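Local structure of macro domain-containing protein (Thermosipho africanus, 7OMU) at residues Thr115-Gly127 and Ile136-Ile148. The protein joins a DarT-like domain to a macro domain whose pocket holds a molecule of adenosine-5-diphosphoribose. The protein carries 1 engineered substitution. Numbering follows the deposited sequence.
Sequences TIMKRDDILITDG and IYRKSEIKNIKNI
Ile124 and Tyr137 pair through two backbone hydrogen bonds, Ile124 N to Tyr137 O at 2.8 Å and Tyr137 N to Ile124 O at 2.9 Å, and the side chain of Ile124 shows how one strand residue can meet both the loop after strand 136-138 and the short helix 145-148. From its CB two branches part. With CG1 beside the backbone N (chi1 -67°), CG2 stands anti to that nitrogen and meets Ile148 CD1 at 3.8 Å and Ile142 CD1 at 4.1 Å; CG1 leads to CD1, which touches Ile145 CD1 at 4.1 Å. Ile142 and Ile145 both run roughly at right angles to Ile124, and Met117 CE meets the tip of Ile145 end to end. Strands 123-125 and 136-138 form an antiparallel beta hairpin on one margin of a four-stranded sheet, strand 170-174 flanking 123-125 on its other side. Across the opposite face of the hairpin, Ile136 bridges two neighbours: its CG2 lies 3.6 Å from Leu123 CB, while its CG1 runs alongside Thr125 CG2. Before strand 123-125, Lys139 lays its CD against the carbonyl oxygens of Met117 and Arg119, and a bend at chi3 (77°) brings NZ to a weak, 3.4 Å hydrogen bond with Lys118 O.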
loop_
_atom_site.group_PDB
_atom_site.type_symbol
_atom_site.label_atom_id
_atom_site.label_comp_id
_atom_site.label_asym_id
_atom_site.label_seq_id
_atom_site.Cartn_x
_atom_site.Cartn_y
_atom_site.Cartn_z
ATOM N N THR A 115 8.707 11.883 -21.079
ATOM C CA THR A 115 9.393 12.802 -22.020
ATOM C C THR A 115 10.089 13.941 -21.256
ATOM O O THR A 115 11.017 14.529 -21.824
ATOM C CB THR A 115 8.390 13.270 -23.083
ATOM O OG1 THR A 115 9.130 13.638 -24.243
ATOM C CG2 THR A 115 7.515 14.420 -22.630
ATOM N N ILE A 116 9.689 14.240 -20.016
ATOM C CA ILE A 116 10.311 15.328 -19.202
ATOM C C ILE A 116 11.735 14.928 -18.801
ATOM O O ILE A 116 12.522 15.824 -18.464
ATOM C CB ILE A 116 9.458 15.691 -17.969
ATOM C CG1 ILE A 116 9.900 17.025 -17.365
ATOM C CG2 ILE A 116 9.475 14.586 -16.930
ATOM C CD1 ILE A 116 8.851 17.682 -16.504
ATOM N N MET A 117 12.053 13.634 -18.838
ATOM C CA MET A 117 13.392 13.093 -18.478
ATOM C C MET A 117 14.423 13.484 -19.546
ATOM O O MET A 117 15.636 13.451 -19.229
ATOM C CB MET A 117 13.350 11.567 -18.346
ATOM C CG MET A 117 12.384 11.063 -17.273
ATOM S SD MET A 117 13.145 10.923 -15.639
ATOM C CE MET A 117 13.840 9.277 -15.774
ATOM N N LYS A 118 13.965 13.840 -20.755
ATOM C CA LYS A 118 14.830 14.268 -21.891
ATOM C C LYS A 118 15.519 15.593 -21.547
ATOM O O LYS A 118 16.657 15.785 -22.014
ATOM C CB LYS A 118 14.031 14.412 -23.193
ATOM C CG LYS A 118 13.632 13.105 -23.869
ATOM C CD LYS A 118 13.089 13.295 -25.274
ATOM C CE LYS A 118 12.542 12.019 -25.878
ATOM N NZ LYS A 118 12.064 12.238 -27.263
ATOM N N ARG A 119 14.859 16.468 -20.775
ATOM C CA ARG A 119 15.451 17.737 -20.270
ATOM C C ARG A 119 16.812 17.417 -19.641
ATOM O O ARG A 119 16.947 16.325 -19.062
ATOM C CB ARG A 119 14.510 18.435 -19.281
ATOM C CG ARG A 119 13.395 19.226 -19.948
ATOM C CD ARG A 119 12.383 19.841 -18.996
ATOM N NE ARG A 119 12.936 20.894 -18.155
ATOM C CZ ARG A 119 12.224 21.829 -17.521
ATOM N NH1 ARG A 119 10.902 21.866 -17.620
ATOM N NH2 ARG A 119 12.849 22.731 -16.783
ATOM N N ASP A 120 17.782 18.326 -19.787
ATOM C CA ASP A 120 19.198 18.128 -19.368
ATOM C C ASP A 120 19.528 19.053 -18.186
ATOM O O ASP A 120 20.724 19.171 -17.859
ATOM C CB ASP A 120 20.161 18.328 -20.547
ATOM C CG ASP A 120 20.074 19.690 -21.212
ATOM O OD1 ASP A 120 19.004 20.326 -21.115
ATOM O OD2 ASP A 120 21.078 20.103 -21.828
ATOM N N ASP A 121 18.517 19.670 -17.559
ATOM C CA ASP A 121 18.678 20.546 -16.365
ATOM C C ASP A 121 17.956 19.923 -15.163
ATOM O O ASP A 121 17.818 20.613 -14.132
ATOM C CB ASP A 121 18.170 21.964 -16.647
ATOM C CG ASP A 121 16.661 22.069 -16.811
ATOM O OD1 ASP A 121 16.066 21.146 -17.410
ATOM O OD2 ASP A 121 16.092 23.069 -16.330
ATOM N N ILE A 122 17.516 18.668 -15.293
ATOM C CA ILE A 122 16.791 17.911 -14.231
ATOM C C ILE A 122 17.811 17.181 -13.364
ATOM O O ILE A 122 18.975 17.050 -13.785
ATOM C CB ILE A 122 15.780 16.911 -14.823
ATOM C CG1 ILE A 122 16.476 15.786 -15.596
ATOM C CG2 ILE A 122 14.740 17.641 -15.654
ATOM C CD1 ILE A 122 15.602 14.584 -15.852
ATOM N N LEU A 123 17.345 16.694 -12.214
ATOM C CA LEU A 123 18.111 15.844 -11.270
ATOM C C LEU A 123 17.283 14.593 -10.964
ATOM O O LEU A 123 16.043 14.651 -11.090
ATOM C CB LEU A 123 18.404 16.642 -9.999
ATOM C CG LEU A 123 19.040 18.013 -10.209
ATOM C CD1 LEU A 123 19.043 18.807 -8.917
ATOM C CD2 LEU A 123 20.450 17.889 -10.748
ATOM N N ILE A 124 17.966 13.510 -10.591
ATOM C CA ILE A 124 17.359 12.190 -10.263
ATOM C C ILE A 124 17.951 11.717 -8.935
ATOM O O ILE A 124 19.191 11.622 -8.831
ATOM C CB ILE A 124 17.579 11.199 -11.421
ATOM C CG1 ILE A 124 16.798 11.648 -12.660
ATOM C CG2 ILE A 124 17.217 9.781 -11.007
ATOM C CD1 ILE A 124 17.064 10.834 -13.901
ATOM N N THR A 125 17.080 11.460 -7.958
ATOM C CA THR A 125 17.427 10.979 -6.596
ATOM C C THR A 125 17.329 9.448 -6.577
ATOM O O THR A 125 16.501 8.899 -7.333
ATOM C CB THR A 125 16.508 11.625 -5.554
ATOM O OG1 THR A 125 15.248 10.953 -5.597
ATOM C CG2 THR A 125 16.305 13.106 -5.788
ATOM N N ASP A 126 18.141 8.787 -5.747
ATOM C CA ASP A 126 18.105 7.312 -5.554
ATOM C C ASP A 126 17.141 6.986 -4.407
ATOM O O ASP A 126 17.045 5.802 -4.036
ATOM C CB ASP A 126 19.509 6.738 -5.327
ATOM C CG ASP A 126 20.153 7.137 -4.008
ATOM O OD1 ASP A 126 19.722 8.150 -3.424
ATOM O OD2 ASP A 126 21.090 6.437 -3.580
ATOM N N GLY A 127 16.464 8.002 -3.868
ATOM C CA GLY A 127 15.478 7.859 -2.782
ATOM C C GLY A 127 14.891 9.200 -2.374
ATOM O O GLY A 127 14.958 10.141 -3.185
ATOM N N ILE A 136 21.469 12.650 -4.836
ATOM C CA ILE A 136 20.917 13.337 -6.041
ATOM C C ILE A 136 22.028 13.421 -7.089
ATOM O O ILE A 136 23.116 13.920 -6.750
ATOM C CB ILE A 136 20.372 14.733 -5.691
ATOM C CG1 ILE A 136 19.307 14.669 -4.598
ATOM C CG2 ILE A 136 19.855 15.429 -6.933
ATOM C CD1 ILE A 136 19.843 14.902 -3.218
ATOM N N TYR A 137 21.760 12.931 -8.300
ATOM C CA TYR A 137 22.673 12.993 -9.466
ATOM C C TYR A 137 22.013 13.844 -10.550
ATOM O O TYR A 137 20.779 13.812 -10.654
ATOM C CB TYR A 137 22.969 11.594 -10.014
ATOM C CG TYR A 137 23.451 10.571 -9.012
ATOM C CD1 TYR A 137 24.775 10.544 -8.594
ATOM C CD2 TYR A 137 22.593 9.605 -8.505
ATOM C CE1 TYR A 137 25.228 9.597 -7.686
ATOM C CE2 TYR A 137 23.031 8.650 -7.600
ATOM C CZ TYR A 137 24.352 8.647 -7.189
ATOM O OH TYR A 137 24.789 7.719 -6.290
ATOM N N ARG A 138 22.811 14.583 -11.322
ATOM C CA ARG A 138 22.357 15.258 -12.568
ATOM C C ARG A 138 22.389 14.227 -13.699
ATOM O O ARG A 138 23.062 13.198 -13.537
ATOM C CB ARG A 138 23.172 16.523 -12.871
ATOM C CG ARG A 138 24.685 16.360 -12.889
ATOM C CD ARG A 138 25.401 17.656 -12.540
ATOM N NE ARG A 138 26.539 17.479 -11.646
ATOM C CZ ARG A 138 27.157 18.457 -10.984
ATOM N NH1 ARG A 138 26.756 19.714 -11.098
ATOM N NH2 ARG A 138 28.183 18.175 -10.198
ATOM N N LYS A 139 21.664 14.491 -14.786
ATOM C CA LYS A 139 21.395 13.505 -15.871
ATOM C C LYS A 139 22.723 12.890 -16.336
ATOM O O LYS A 139 22.808 11.642 -16.348
ATOM C CB LYS A 139 20.628 14.152 -17.029
ATOM C CG LYS A 139 19.618 13.234 -17.713
ATOM C CD LYS A 139 19.062 13.793 -19.008
ATOM C CE LYS A 139 20.019 13.666 -20.176
ATOM N NZ LYS A 139 19.820 14.737 -21.183
ATOM N N SER A 140 23.723 13.729 -16.648
ATOM C CA SER A 140 25.049 13.341 -17.211
ATOM C C SER A 140 25.722 12.250 -16.363
ATOM O O SER A 140 26.258 11.300 -16.964
ATOM C CB SER A 140 25.953 14.547 -17.375
ATOM O OG SER A 140 26.421 15.018 -16.120
ATOM N N GLU A 141 25.682 12.370 -15.028
ATOM C CA GLU A 141 26.485 11.541 -14.086
ATOM C C GLU A 141 25.620 10.468 -13.406
ATOM O O GLU A 141 26.118 9.876 -12.430
ATOM C CB GLU A 141 27.183 12.439 -13.058
ATOM C CG GLU A 141 26.274 12.973 -11.966
ATOM C CD GLU A 141 26.889 14.025 -11.060
ATOM O OE1 GLU A 141 27.601 14.909 -11.574
ATOM O OE2 GLU A 141 26.626 13.975 -9.844
ATOM N N ILE A 142 24.406 10.197 -13.905
ATOM C CA ILE A 142 23.496 9.157 -13.328
ATOM C C ILE A 142 24.007 7.769 -13.730
ATOM O O ILE A 142 24.420 7.606 -14.897
ATOM C CB ILE A 142 22.021 9.353 -13.745
ATOM C CG1 ILE A 142 21.082 8.482 -12.902
ATOM C CG2 ILE A 142 21.814 9.086 -15.229
ATOM C CD1 ILE A 142 21.138 8.740 -11.411
ATOM N N LYS A 143 23.962 6.811 -12.795
ATOM C CA LYS A 143 24.397 5.403 -13.003
ATOM C C LYS A 143 23.408 4.466 -12.293
ATOM O O LYS A 143 23.032 4.759 -11.133
ATOM C CB LYS A 143 25.842 5.217 -12.521
ATOM C CG LYS A 143 26.872 6.063 -13.263
ATOM C CD LYS A 143 28.313 5.724 -12.964
ATOM C CE LYS A 143 29.274 6.543 -13.800
ATOM N NZ LYS A 143 30.685 6.199 -13.509
ATOM N N ASN A 144 23.013 3.387 -12.980
ATOM C CA ASN A 144 22.022 2.371 -12.524
ATOM C C ASN A 144 20.639 3.021 -12.443
ATOM O O ASN A 144 20.016 2.943 -11.372
ATOM C CB ASN A 144 22.422 1.726 -11.193
ATOM C CG ASN A 144 23.663 0.866 -11.301
ATOM O OD1 ASN A 144 24.430 0.989 -12.253
ATOM N ND2 ASN A 144 23.870 -0.001 -10.327
ATOM N N ILE A 145 20.180 3.631 -13.541
ATOM C CA ILE A 145 18.838 4.279 -13.628
ATOM C C ILE A 145 17.760 3.192 -13.604
ATOM O O ILE A 145 16.727 3.409 -12.938
ATOM C CB ILE A 145 18.708 5.182 -14.872
ATOM C CG1 ILE A 145 17.509 6.126 -14.744
ATOM C CG2 ILE A 145 18.647 4.360 -16.152
ATOM C CD1 ILE A 145 17.453 7.198 -15.807
ATOM N N LYS A 146 17.992 2.068 -14.292
ATOM C CA LYS A 146 17.048 0.917 -14.337
ATOM C C LYS A 146 16.829 0.409 -12.908
ATOM O O LYS A 146 15.738 -0.129 -12.629
ATOM C CB LYS A 146 17.556 -0.191 -15.264
ATOM C CG LYS A 146 17.130 -0.048 -16.717
ATOM C CD LYS A 146 17.596 -1.185 -17.596
ATOM C CE LYS A 146 19.069 -1.107 -17.945
ATOM N NZ LYS A 146 19.565 -2.385 -18.504
ATOM N N ASN A 147 17.823 0.617 -12.041
ATOM C CA ASN A 147 17.791 0.262 -10.598
ATOM C C ASN A 147 16.892 1.253 -9.846
ATOM O O ASN A 147 16.068 0.808 -9.033
ATOM C CB ASN A 147 19.208 0.230 -10.018
ATOM C CG ASN A 147 19.488 -1.010 -9.197
ATOM O OD1 ASN A 147 18.567 -1.676 -8.732
ATOM N ND2 ASN A 147 20.758 -1.344 -9.039
ATOM N N ILE A 148 17.045 2.551 -10.105
ATOM C CA ILE A 148 16.227 3.626 -9.471
ATOM C C ILE A 148 14.763 3.452 -9.882
ATOM O O ILE A 148 13.912 3.389 -8.979
ATOM C CB ILE A 148 16.765 5.026 -9.824
ATOM C CG1 ILE A 148 17.987 5.360 -8.963
ATOM C CG2 ILE A 148 15.675 6.080 -9.692
ATOM C CD1 ILE A 148 18.693 6.640 -9.344
#